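Local atomic coordinates of alpha-1,2-mannosyltransferase (Ktr4), putative (Neosartorya fumigata, PDB entry 7BOP), a protein that belongs to the glycolipid 2-alpha-mannosyltransferase family of the GT-A clan and binds guanosine-5'-diphosphate and a manganese ion. Residues A[102-107]-A[126-131]; A[68-73]-A[185-190]; A[78-83]-A[115-120]. All coordinates share one frame; numbering follows the deposited sequence.

Contact 1. Residues A[102-107]-A[126-131]. With GDP (guanosine-5'-diphosphate), chain H.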
loop_
_atom_site.group_PDB
_atom_site.type_symbol
_atom_site.label_atom_id
_atom_site.label_comp_id
_atom_site.label_asym_id
_atom_site.label_seq_id
_atom_site.Cartn_x
_atom_site.Cartn_y
_atom_site.Cartn_z
ATOM N N TRP A 102 -0.271 14.963 9.769
ATOM C CA TRP A 102 -1.265 14.303 8.925
ATOM C C TRP A 102 -1.628 15.219 7.763
ATOM O O TRP A 102 -1.933 16.409 7.973
ATOM C CB TRP A 102 -2.543 14.001 9.695
ATOM C CG TRP A 102 -2.464 12.957 10.739
ATOM C CD1 TRP A 102 -2.021 13.112 12.025
ATOM C CD2 TRP A 102 -2.892 11.595 10.621
ATOM N NE1 TRP A 102 -2.139 11.930 12.706
ATOM C CE2 TRP A 102 -2.670 10.980 11.869
ATOM C CE3 TRP A 102 -3.430 10.833 9.578
ATOM C CZ2 TRP A 102 -2.968 9.631 12.107
ATOM C CZ3 TRP A 102 -3.731 9.494 9.812
ATOM C CH2 TRP A 102 -3.497 8.907 11.065
ATOM N N ILE A 103 -1.599 14.675 6.543
ATOM C CA ILE A 103 -2.059 15.382 5.354
ATOM C C ILE A 103 -3.199 14.580 4.726
ATOM O O ILE A 103 -3.000 13.446 4.247
ATOM C CB ILE A 103 -0.919 15.628 4.346
ATOM C CG1 ILE A 103 0.291 16.254 5.045
ATOM C CG2 ILE A 103 -1.382 16.546 3.226
ATOM C CD1 ILE A 103 1.494 16.471 4.164
ATOM N N PHE A 104 -4.394 15.174 4.738
ATOM C CA PHE A 104 -5.591 14.565 4.176
ATOM C C PHE A 104 -5.851 15.087 2.768
ATOM O O PHE A 104 -5.675 16.285 2.497
ATOM C CB PHE A 104 -6.786 14.834 5.086
ATOM C CG PHE A 104 -6.583 14.339 6.486
ATOM C CD1 PHE A 104 -6.663 12.982 6.769
ATOM C CD2 PHE A 104 -6.290 15.221 7.524
ATOM C CE1 PHE A 104 -6.459 12.509 8.051
ATOM C CE2 PHE A 104 -6.092 14.754 8.816
ATOM C CZ PHE A 104 -6.183 13.394 9.085
ATOM N N PHE A 105 -6.243 14.176 1.876
ATOM C CA PHE A 105 -6.534 14.487 0.475
ATOM C C PHE A 105 -7.948 14.084 0.123
ATOM O O PHE A 105 -8.458 13.077 0.611
ATOM C CB PHE A 105 -5.565 13.755 -0.447
ATOM C CG PHE A 105 -4.141 14.206 -0.298
ATOM C CD1 PHE A 105 -3.659 15.273 -1.050
ATOM C CD2 PHE A 105 -3.286 13.572 0.589
ATOM C CE1 PHE A 105 -2.345 15.687 -0.922
ATOM C CE2 PHE A 105 -1.969 13.990 0.726
ATOM C CZ PHE A 105 -1.494 15.042 -0.035
ATOM N N ASN A 106 -8.575 14.870 -0.748
ATOM C CA ASN A 106 -9.937 14.608 -1.184
ATOM C C ASN A 106 -10.161 15.343 -2.507
ATOM O O ASN A 106 -9.635 16.437 -2.712
ATOM C CB ASN A 106 -10.918 15.047 -0.079
ATOM C CG ASN A 106 -12.360 14.640 -0.344
ATOM O OD1 ASN A 106 -12.688 14.068 -1.382
ATOM N ND2 ASN A 106 -13.235 14.945 0.608
ATOM N N ASP A 107 -10.866 14.704 -3.435
ATOM C CA ASP A 107 -11.244 15.345 -4.699
ATOM C C ASP A 107 -12.222 16.516 -4.466
ATOM O O ASP A 107 -12.239 17.466 -5.236
ATOM C CB ASP A 107 -11.834 14.331 -5.691
ATOM C CG ASP A 107 -13.055 13.613 -5.150
ATOM O OD1 ASP A 107 -12.957 12.993 -4.072
ATOM O OD2 ASP A 107 -14.110 13.656 -5.806
ATOM N N CYS A 126 -2.262 19.117 11.271
ATOM C CA CYS A 126 -3.078 18.510 10.234
ATOM C C CYS A 126 -3.208 19.462 9.064
ATOM O O CYS A 126 -3.413 20.656 9.268
ATOM C CB CYS A 126 -4.476 18.210 10.751
ATOM S SG CYS A 126 -4.546 16.856 11.926
ATOM N N TYR A 127 -3.126 18.927 7.849
ATOM C CA TYR A 127 -3.316 19.690 6.621
ATOM C C TYR A 127 -4.423 19.056 5.791
ATOM O O TYR A 127 -4.635 17.826 5.827
ATOM C CB TYR A 127 -2.019 19.752 5.822
ATOM C CG TYR A 127 -0.883 20.357 6.610
ATOM C CD1 TYR A 127 -0.636 21.738 6.584
ATOM C CD2 TYR A 127 -0.064 19.557 7.402
ATOM C CE1 TYR A 127 0.409 22.290 7.315
ATOM C CE2 TYR A 127 0.974 20.103 8.143
ATOM C CZ TYR A 127 1.205 21.467 8.097
ATOM O OH TYR A 127 2.238 21.984 8.834
ATOM N N TYR A 128 -5.128 19.906 5.047
ATOM C CA TYR A 128 -6.350 19.529 4.343
ATOM C C TYR A 128 -6.219 19.980 2.906
ATOM O O TYR A 128 -6.220 21.176 2.631
ATOM C CB TYR A 128 -7.559 20.158 5.036
ATOM C CG TYR A 128 -7.614 19.766 6.489
ATOM C CD1 TYR A 128 -8.169 18.543 6.879
ATOM C CD2 TYR A 128 -7.058 20.586 7.477
ATOM C CE1 TYR A 128 -8.185 18.158 8.213
ATOM C CE2 TYR A 128 -7.070 20.210 8.814
ATOM C CZ TYR A 128 -7.636 18.996 9.181
ATOM O OH TYR A 128 -7.661 18.622 10.500
ATOM N N GLU A 129 -6.054 19.017 2.000
ATOM C CA GLU A 129 -5.710 19.301 0.610
ATOM C C GLU A 129 -6.770 18.764 -0.330
ATOM O O GLU A 129 -7.402 17.729 -0.061
ATOM C CB GLU A 129 -4.370 18.664 0.249
ATOM C CG GLU A 129 -3.202 19.134 1.091
ATOM C CD GLU A 129 -2.823 20.580 0.851
ATOM O OE1 GLU A 129 -3.088 21.119 -0.238
ATOM O OE2 GLU A 129 -2.215 21.164 1.760
ATOM N N GLN A 130 -6.961 19.469 -1.438
ATOM C CA GLN A 130 -7.854 19.015 -2.481
ATOM C C GLN A 130 -7.023 18.491 -3.628
ATOM O O GLN A 130 -5.990 19.071 -3.966
ATOM C CB GLN A 130 -8.769 20.138 -2.958
ATOM C CG GLN A 130 -9.969 19.621 -3.731
ATOM C CD GLN A 130 -10.958 20.711 -4.096
ATOM O OE1 GLN A 130 -10.661 21.892 -3.963
ATOM N NE2 GLN A 130 -12.140 20.314 -4.566
ATOM N N VAL A 131 -7.476 17.396 -4.230
ATOM C CA VAL A 131 -6.813 16.852 -5.410
ATOM C C VAL A 131 -7.176 17.736 -6.607
ATOM O O VAL A 131 -8.347 17.961 -6.839
ATOM C CB VAL A 131 -7.264 15.402 -5.694
ATOM C CG1 VAL A 131 -6.634 14.890 -6.987
ATOM C CG2 VAL A 131 -6.899 14.497 -4.515
HETATM P PB GDP H . -10.882 -0.624 -0.755
HETATM O O1B GDP H . -12.199 -1.280 -0.455
HETATM O O2B GDP H . -9.989 -0.405 0.479
HETATM O O3B GDP H . -10.129 -1.174 -1.951
HETATM O O3A GDP H . -11.380 0.842 -1.251
HETATM P PA GDP H . -11.731 2.104 -0.293
HETATM O O1A GDP H . -13.168 2.516 -0.500
HETATM O O2A GDP H . -11.174 1.813 1.119
HETATM O "O5'" GDP H . -10.831 3.188 -1.070
HETATM C "C5'" GDP H . -9.409 3.200 -0.941
HETATM C "C4'" GDP H . -8.950 4.522 -0.331
HETATM O "O4'" GDP H . -9.301 5.592 -1.213
HETATM C "C3'" GDP H . -9.617 4.871 0.992
HETATM O "O3'" GDP H . -8.675 5.641 1.757
HETATM C "C2'" GDP H . -10.837 5.689 0.601
HETATM O "O2'" GDP H . -11.221 6.607 1.624
HETATM C "C1'" GDP H . -10.339 6.401 -0.652
HETATM N N9 GDP H . -11.311 6.675 -1.738
HETATM C C8 GDP H . -11.904 5.803 -2.602
HETATM N N7 GDP H . -12.681 6.473 -3.485
HETATM C C5 GDP H . -12.585 7.788 -3.202
HETATM C C6 GDP H . -13.139 9.050 -3.736
HETATM O O6 GDP H . -13.919 9.007 -4.701
HETATM N N1 GDP H . -12.780 10.217 -3.160
HETATM C C2 GDP H . -11.919 10.266 -2.111
HETATM N N2 GDP H . -11.583 11.456 -1.551
HETATM N N3 GDP H . -11.384 9.144 -1.568
HETATM C C4 GDP H . -11.670 7.914 -2.065
HETATM O O HOH W 1 -10.907 17.622 -7.651
#
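F104 and Y128 sit abreast on neighbouring parallel strands, 102-106 and 126-130. These are the two strands of a beta-alpha-beta unit, with helix 112-119 as the crossover, in the nucleotide-binding sheet of a GT-A fold. The two rings lean the same way and their planes are 21° apart. They are slid so far that they barely overlap, and the closest touch is CD2 of F104 against CE1 of Y128, at 3.6 Å. The sulfur of C126 fills the notch between W102 and F104. It lies at the edge of the F104 ring and obliquely to the indole. F114 and T118 of helix 112-119 pack against the F104 ring.

The other face carries I103, F105, Y127 and E129. CG of E129 meets CG2 of I103 at 3.8 Å. CB of E129 rests obliquely against the F105 ring. Between the strands run backbone hydrogen bonds, of which F104 N to Y127 O is nearly straight, at 176°. The one from N106 N to E129 O is weak.

At the end of strand 102-106, OD1 of N106 accepts from N2 of GDP. Just past it, OD1 of D107 takes both N1 and N2, so the guanine edge is read by two side chains. Q130 reaches over with an extended chain, and its NE2 donates to D107 O at 2.9 Å, from above the carbonyl plane.

Contact 2. Residues A[68-73]-A[185-190]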
loop_
_atom_site.group_PDB
_atom_site.type_symbol
_atom_site.label_atom_id
_atom_site.label_comp_id
_atom_site.label_asym_id
_atom_site.label_seq_id
_atom_site.Cartn_x
_atom_site.Cartn_y
_atom_site.Cartn_z
ATOM N N ASN A 68 11.615 14.637 6.842
ATOM C CA ASN A 68 10.572 15.212 5.981
ATOM C C ASN A 68 9.597 14.129 5.479
ATOM O O ASN A 68 9.681 13.641 4.340
ATOM C CB ASN A 68 11.143 16.060 4.840
ATOM C CG ASN A 68 12.124 15.315 3.964
ATOM O OD1 ASN A 68 12.813 14.401 4.413
ATOM N ND2 ASN A 68 12.209 15.720 2.698
ATOM N N ALA A 69 8.667 13.788 6.360
ATOM C CA ALA A 69 7.708 12.712 6.130
ATOM C C ALA A 69 6.350 13.096 6.692
ATOM O O ALA A 69 6.255 13.965 7.568
ATOM C CB ALA A 69 8.214 11.422 6.762
ATOM N N ALA A 70 5.299 12.470 6.168
ATOM C CA ALA A 70 3.946 12.726 6.613
ATOM C C ALA A 70 3.108 11.453 6.597
ATOM O O ALA A 70 3.345 10.546 5.797
ATOM C CB ALA A 70 3.295 13.773 5.731
ATOM N N LEU A 71 2.134 11.412 7.495
ATOM C CA LEU A 71 1.028 10.474 7.419
ATOM C C LEU A 71 0.071 11.069 6.403
ATOM O O LEU A 71 -0.248 12.264 6.500
ATOM C CB LEU A 71 0.342 10.357 8.784
ATOM C CG LEU A 71 1.260 9.873 9.912
ATOM C CD1 LEU A 71 0.651 10.135 11.277
ATOM C CD2 LEU A 71 1.615 8.401 9.739
ATOM N N ILE A 72 -0.363 10.273 5.418
ATOM C CA ILE A 72 -1.266 10.768 4.370
ATOM C C ILE A 72 -2.478 9.876 4.220
ATOM O O ILE A 72 -2.422 8.666 4.504
ATOM C CB ILE A 72 -0.573 10.974 2.997
ATOM C CG1 ILE A 72 -0.180 9.647 2.327
ATOM C CG2 ILE A 72 0.646 11.890 3.137
ATOM C CD1 ILE A 72 0.363 9.836 0.925
ATOM N N SER A 73 -3.582 10.470 3.783
ATOM C CA SER A 73 -4.810 9.709 3.603
ATOM C C SER A 73 -5.704 10.363 2.563
ATOM O O SER A 73 -6.042 11.541 2.695
ATOM C CB SER A 73 -5.547 9.551 4.934
ATOM O OG SER A 73 -6.678 8.701 4.810
ATOM N N LYS A 185 5.540 18.259 -2.116
ATOM C CA LYS A 185 6.777 18.597 -2.831
ATOM C C LYS A 185 8.035 18.542 -1.952
ATOM O O LYS A 185 9.070 18.035 -2.383
ATOM C CB LYS A 185 6.662 19.984 -3.476
ATOM C CG LYS A 185 7.777 20.296 -4.460
ATOM C CD LYS A 185 7.800 21.772 -4.820
ATOM C CE LYS A 185 8.992 22.113 -5.707
ATOM N NZ LYS A 185 9.409 23.531 -5.514
ATOM N N ASN A 186 7.953 19.054 -0.727
ATOM C CA ASN A 186 9.117 19.054 0.170
ATOM C C ASN A 186 9.238 17.822 1.079
ATOM O O ASN A 186 10.108 17.778 1.943
ATOM C CB ASN A 186 9.136 20.349 0.992
ATOM C CG ASN A 186 9.225 21.588 0.108
ATOM O OD1 ASN A 186 9.961 21.607 -0.883
ATOM N ND2 ASN A 186 8.460 22.616 0.450
ATOM N N TYR A 187 8.401 16.810 0.846
ATOM C CA TYR A 187 8.435 15.560 1.600
ATOM C C TYR A 187 9.116 14.474 0.791
ATOM O O TYR A 187 9.019 14.463 -0.428
ATOM C CB TYR A 187 7.008 15.139 1.945
ATOM C CG TYR A 187 6.378 16.032 2.975
ATOM C CD1 TYR A 187 5.727 17.213 2.612
ATOM C CD2 TYR A 187 6.453 15.716 4.323
ATOM C CE1 TYR A 187 5.155 18.043 3.572
ATOM C CE2 TYR A 187 5.888 16.534 5.289
ATOM C CZ TYR A 187 5.246 17.696 4.907
ATOM O OH TYR A 187 4.689 18.484 5.879
ATOM N N LYS A 188 9.820 13.583 1.480
ATOM C CA LYS A 188 10.445 12.419 0.872
ATOM C C LYS A 188 9.732 11.099 1.233
ATOM O O LYS A 188 9.733 10.189 0.412
ATOM C CB LYS A 188 11.910 12.339 1.275
ATOM C CG LYS A 188 12.686 11.207 0.614
ATOM C CD LYS A 188 14.183 11.340 0.859
ATOM C CE LYS A 188 14.967 10.183 0.266
ATOM N NZ LYS A 188 14.778 10.098 -1.199
ATOM N N TYR A 189 9.164 10.982 2.440
ATOM C CA TYR A 189 8.511 9.733 2.869
ATOM C C TYR A 189 7.065 9.949 3.222
ATOM O O TYR A 189 6.674 11.021 3.683
ATOM C CB TYR A 189 9.256 9.089 4.047
ATOM C CG TYR A 189 10.687 8.745 3.709
ATOM C CD1 TYR A 189 11.012 7.530 3.116
ATOM C CD2 TYR A 189 11.717 9.649 3.959
ATOM C CE1 TYR A 189 12.325 7.216 2.785
ATOM C CE2 TYR A 189 13.031 9.349 3.632
ATOM C CZ TYR A 189 13.335 8.135 3.046
ATOM O OH TYR A 189 14.639 7.839 2.718
ATOM N N TYR A 190 6.260 8.917 2.997
ATOM C CA TYR A 190 4.857 8.949 3.348
ATOM C C TYR A 190 4.475 7.638 4.012
ATOM O O TYR A 190 5.097 6.595 3.755
ATOM C CB TYR A 190 3.993 9.203 2.107
ATOM C CG TYR A 190 3.908 8.007 1.168
ATOM C CD1 TYR A 190 4.933 7.736 0.272
ATOM C CD2 TYR A 190 2.805 7.146 1.191
ATOM C CE1 TYR A 190 4.874 6.639 -0.577
ATOM C CE2 TYR A 190 2.732 6.048 0.335
ATOM C CZ TYR A 190 3.775 5.799 -0.538
ATOM O OH TYR A 190 3.739 4.717 -1.384
#
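N68 grips the chain before strand 189-192 with both its side chain and its backbone. Its CG stands between the backbone N and the carbonyl carbon (chi1 56°), which turns the amide toward N186. ND2 donates to N186 O at 3.0 Å, and that oxygen lies in the amide plane. The bond is close to straight, at 167°. The carbonyl O of N68 receives two N-H groups. K188 N binds it at 2.9 Å, while the bond from Y189 N is weak. CB of K188 lies across the N68 amide. The lysine chain then leads off to a salt bridge with D289.

Y187 contributes its ring. CD2 and CE2 lie along the backbone of A69, and A69 O meets the ring at its edge, near its plane. The CB of A70 approaches CE2 obliquely, at 3.8 Å.

From here the segments become neighbouring parallel strands in the central mixed sheet of the GT-A fold. A69 pairs with Y189 and A70 with Y190. A70 N donates to Y189 O at 3.2 Å. On the face of A69 and Y189 the two CB atoms touch, and F208 of helix 207-213 packs on both residues.

Y190 lies on the other face. Its first torsion of 73° places the ring between its own backbone N and carbonyl carbon. CD1 of I72 comes in obliquely against CD2 of that ring, at 3.6 Å. The far end of Y190 is held by a hydrogen bond from its hydroxyl group to E284, and F178 packs edge-to-face with the ring.

Contact 3. Residues A[78-83]-A[115-120]. With GDP (guanosine-5'-diphosphate), chain H.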
loop_
_atom_site.group_PDB
_atom_site.type_symbol
_atom_site.label_atom_id
_atom_site.label_comp_id
_atom_site.label_asym_id
_atom_site.label_seq_id
_atom_site.Cartn_x
_atom_site.Cartn_y
_atom_site.Cartn_z
ATOM N N GLU A 78 -17.604 11.647 4.317
ATOM C CA GLU A 78 -18.557 10.659 4.835
ATOM C C GLU A 78 -17.884 9.502 5.605
ATOM O O GLU A 78 -18.561 8.764 6.329
ATOM C CB GLU A 78 -19.407 10.102 3.685
ATOM C CG GLU A 78 -20.348 11.125 3.039
ATOM C CD GLU A 78 -19.665 12.178 2.147
ATOM O OE1 GLU A 78 -18.477 12.015 1.753
ATOM O OE2 GLU A 78 -20.333 13.197 1.844
ATOM N N GLU A 79 -16.561 9.353 5.450
ATOM C CA GLU A 79 -15.786 8.324 6.163
ATOM C C GLU A 79 -15.149 8.839 7.457
ATOM O O GLU A 79 -14.329 8.147 8.062
ATOM C CB GLU A 79 -14.706 7.749 5.229
ATOM C CG GLU A 79 -15.288 7.087 3.987
ATOM C CD GLU A 79 -14.242 6.711 2.953
ATOM O OE1 GLU A 79 -13.386 7.551 2.595
ATOM O OE2 GLU A 79 -14.308 5.575 2.460
ATOM N N LEU A 80 -15.565 10.023 7.912
ATOM C CA LEU A 80 -14.964 10.671 9.067
ATOM C C LEU A 80 -14.912 9.790 10.309
ATOM O O LEU A 80 -13.853 9.659 10.923
ATOM C CB LEU A 80 -15.702 11.986 9.380
ATOM C CG LEU A 80 -15.232 12.796 10.585
ATOM C CD1 LEU A 80 -13.743 13.096 10.514
ATOM C CD2 LEU A 80 -16.043 14.083 10.671
ATOM N N GLU A 81 -16.034 9.188 10.690
ATOM C CA GLU A 81 -16.048 8.365 11.910
ATOM C C GLU A 81 -15.052 7.193 11.835
ATOM O O GLU A 81 -14.345 6.911 12.802
ATOM C CB GLU A 81 -17.459 7.851 12.234
ATOM C CG GLU A 81 -18.462 8.932 12.634
ATOM C CD GLU A 81 -18.085 9.702 13.894
ATOM O OE1 GLU A 81 -18.608 10.826 14.065
ATOM O OE2 GLU A 81 -17.270 9.208 14.716
ATOM N N ASP A 82 -14.997 6.530 10.687
ATOM C CA ASP A 82 -14.037 5.436 10.484
ATOM C C ASP A 82 -12.592 5.946 10.451
ATOM O O ASP A 82 -11.693 5.270 10.955
ATOM C CB ASP A 82 -14.360 4.662 9.206
ATOM C CG ASP A 82 -15.625 3.811 9.333
ATOM O OD1 ASP A 82 -16.023 3.459 10.454
ATOM O OD2 ASP A 82 -16.210 3.471 8.293
ATOM N N LEU A 83 -12.372 7.124 9.866
ATOM C CA LEU A 83 -11.052 7.760 9.906
ATOM C C LEU A 83 -10.618 8.032 11.350
ATOM O O LEU A 83 -9.491 7.710 11.741
ATOM C CB LEU A 83 -11.031 9.058 9.081
ATOM C CG LEU A 83 -9.701 9.830 9.069
ATOM C CD1 LEU A 83 -8.591 9.021 8.408
ATOM C CD2 LEU A 83 -9.861 11.161 8.369
ATOM N N LYS A 115 -12.396 18.830 9.621
ATOM C CA LYS A 115 -11.171 19.474 10.095
ATOM C C LYS A 115 -11.084 19.509 11.619
ATOM O O LYS A 115 -10.025 19.231 12.180
ATOM C CB LYS A 115 -11.039 20.890 9.538
ATOM C CG LYS A 115 -10.859 20.940 8.037
ATOM C CD LYS A 115 -10.988 22.354 7.510
ATOM C CE LYS A 115 -10.971 22.355 5.998
ATOM N NZ LYS A 115 -11.033 23.740 5.471
ATOM N N LYS A 116 -12.190 19.840 12.280
ATOM C CA LYS A 116 -12.212 19.945 13.742
ATOM C C LYS A 116 -12.020 18.580 14.411
ATOM O O LYS A 116 -11.222 18.442 15.335
ATOM C CB LYS A 116 -13.524 20.592 14.221
ATOM C CG LYS A 116 -13.777 20.528 15.726
ATOM C CD LYS A 116 -15.087 21.213 16.115
ATOM C CE LYS A 116 -14.947 22.729 16.196
ATOM N NZ LYS A 116 -14.067 23.171 17.319
ATOM N N ARG A 117 -12.771 17.588 13.945
ATOM C CA ARG A 117 -12.731 16.252 14.524
ATOM C C ARG A 117 -11.361 15.575 14.338
ATOM O O ARG A 117 -10.868 14.938 15.255
ATOM C CB ARG A 117 -13.836 15.383 13.926
ATOM C CG ARG A 117 -15.252 15.817 14.291
ATOM C CD ARG A 117 -15.597 15.515 15.730
ATOM N NE ARG A 117 -15.250 14.149 16.120
ATOM C CZ ARG A 117 -15.907 13.048 15.756
ATOM N NH1 ARG A 117 -16.977 13.100 14.956
ATOM N NH2 ARG A 117 -15.475 11.870 16.190
ATOM N N THR A 118 -10.754 15.730 13.161
ATOM C CA THR A 118 -9.434 15.139 12.889
ATOM C C THR A 118 -8.305 15.784 13.706
ATOM O O THR A 118 -7.515 15.078 14.340
ATOM C CB THR A 118 -9.086 15.160 11.381
ATOM O OG1 THR A 118 -9.227 16.483 10.840
ATOM C CG2 THR A 118 -9.984 14.200 10.617
ATOM N N GLN A 119 -8.247 17.115 13.729
ATOM C CA GLN A 119 -7.220 17.828 14.509
ATOM C C GLN A 119 -7.339 17.551 16.014
ATOM O O GLN A 119 -6.334 17.536 16.717
ATOM C CB GLN A 119 -7.253 19.342 14.204
ATOM C CG GLN A 119 -6.158 20.174 14.864
ATOM C CD GLN A 119 -4.748 19.805 14.419
ATOM O OE1 GLN A 119 -4.271 20.273 13.390
ATOM N NE2 GLN A 119 -4.062 18.987 15.217
ATOM N N ALA A 120 -8.554 17.279 16.492
ATOM C CA ALA A 120 -8.789 16.891 17.888
ATOM C C ALA A 120 -8.154 15.553 18.308
ATOM O O ALA A 120 -7.972 15.308 19.496
ATOM C CB ALA A 120 -10.290 16.863 18.177
HETATM P PB GDP H . -10.882 -0.624 -0.755
HETATM O O1B GDP H . -12.199 -1.280 -0.455
HETATM O O2B GDP H . -9.989 -0.405 0.479
HETATM O O3B GDP H . -10.129 -1.174 -1.951
HETATM O O3A GDP H . -11.380 0.842 -1.251
HETATM P PA GDP H . -11.731 2.104 -0.293
HETATM O O1A GDP H . -13.168 2.516 -0.500
HETATM O O2A GDP H . -11.174 1.813 1.119
HETATM O "O5'" GDP H . -10.831 3.188 -1.070
HETATM C "C5'" GDP H . -9.409 3.200 -0.941
HETATM C "C4'" GDP H . -8.950 4.522 -0.331
HETATM O "O4'" GDP H . -9.301 5.592 -1.213
HETATM C "C3'" GDP H . -9.617 4.871 0.992
HETATM O "O3'" GDP H . -8.675 5.641 1.757
HETATM C "C2'" GDP H . -10.837 5.689 0.601
HETATM O "O2'" GDP H . -11.221 6.607 1.624
HETATM C "C1'" GDP H . -10.339 6.401 -0.652
HETATM N N9 GDP H . -11.311 6.675 -1.738
HETATM C C8 GDP H . -11.904 5.803 -2.602
HETATM N N7 GDP H . -12.681 6.473 -3.485
HETATM C C5 GDP H . -12.585 7.788 -3.202
HETATM C C6 GDP H . -13.139 9.050 -3.736
HETATM O O6 GDP H . -13.919 9.007 -4.701
HETATM N N1 GDP H . -12.780 10.217 -3.160
HETATM C C2 GDP H . -11.919 10.266 -2.111
HETATM N N2 GDP H . -11.583 11.456 -1.551
HETATM N N3 GDP H . -11.384 9.144 -1.568
HETATM C C4 GDP H . -11.670 7.914 -2.065
#
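A single salt bridge between E81 and R117 spans the outer side of an otherwise apolar helix contact. R117 is folded back by bends at chi2 and chi3, which bring its guanidinium over to the carboxylate. NH1 donates to OE1 of E81 at 2.9 Å, with an angle of 170° at the hydrogen. The oxygen lies in the guanidinium plane. Seen from the glutamate, however, the donor comes from above the carboxylate plane. The two flat groups are 36° apart, and the second pair, NH2 and OE2, is wider at 3.5 Å. The bridge therefore rests on one good bond and is not a matched two-bond fork.

Beneath it, the first turn of helix 80-98 meets the last part of helix 112-119. L80 has CG anti to its backbone N (chi1 179°), and its two methyls reach across the gap. CD2 rests against CG of R117, at 4.1 Å. CD1 meets CG2 of T118, at 3.9 Å. That same threonine methyl also meets CD2 of L83, at 3.8 Å. It thus sits between two leucines about one helical turn apart. The other branch of T118, OG1, is hydrogen-bonded to F114 O and to the hydroxyl of Y128. F114 also packs on L80 and L83, and F104 of strand 102-106 lies against L83.

E79, the N-cap residue of helix 80-98, binds the ligand instead. Its OE1 accepts from O2' of GDP at 2.6 Å. The salt bridge from OE2 to R76 probably steadies this carboxylate. The E81–R117 pair, on the rim with one straight bond, probably adds less to the join than the buried methyls of L80, L83 and T118.

How the contacts relate
All three contacts lie in the alternating beta-alpha part of the GT-A fold, consistent with its nucleotide-binding region. Contacts 1 and 2 share one mixed sheet, their centres about 12 Å apart, with strands 69-74 and 102-106 as direct neighbours. Contact 3 joins helices 80-98 and 112-119, its centre about 12 Å from that of contact 1 and about 20 Å from that of contact 2. Along the chain, the two segments of contact 2 bracket the other contacts, and the segments of contacts 1 and 3 alternate. Sheet and helices together bring N106 and D107 to the guanine and E79 to the ribose of one GDP.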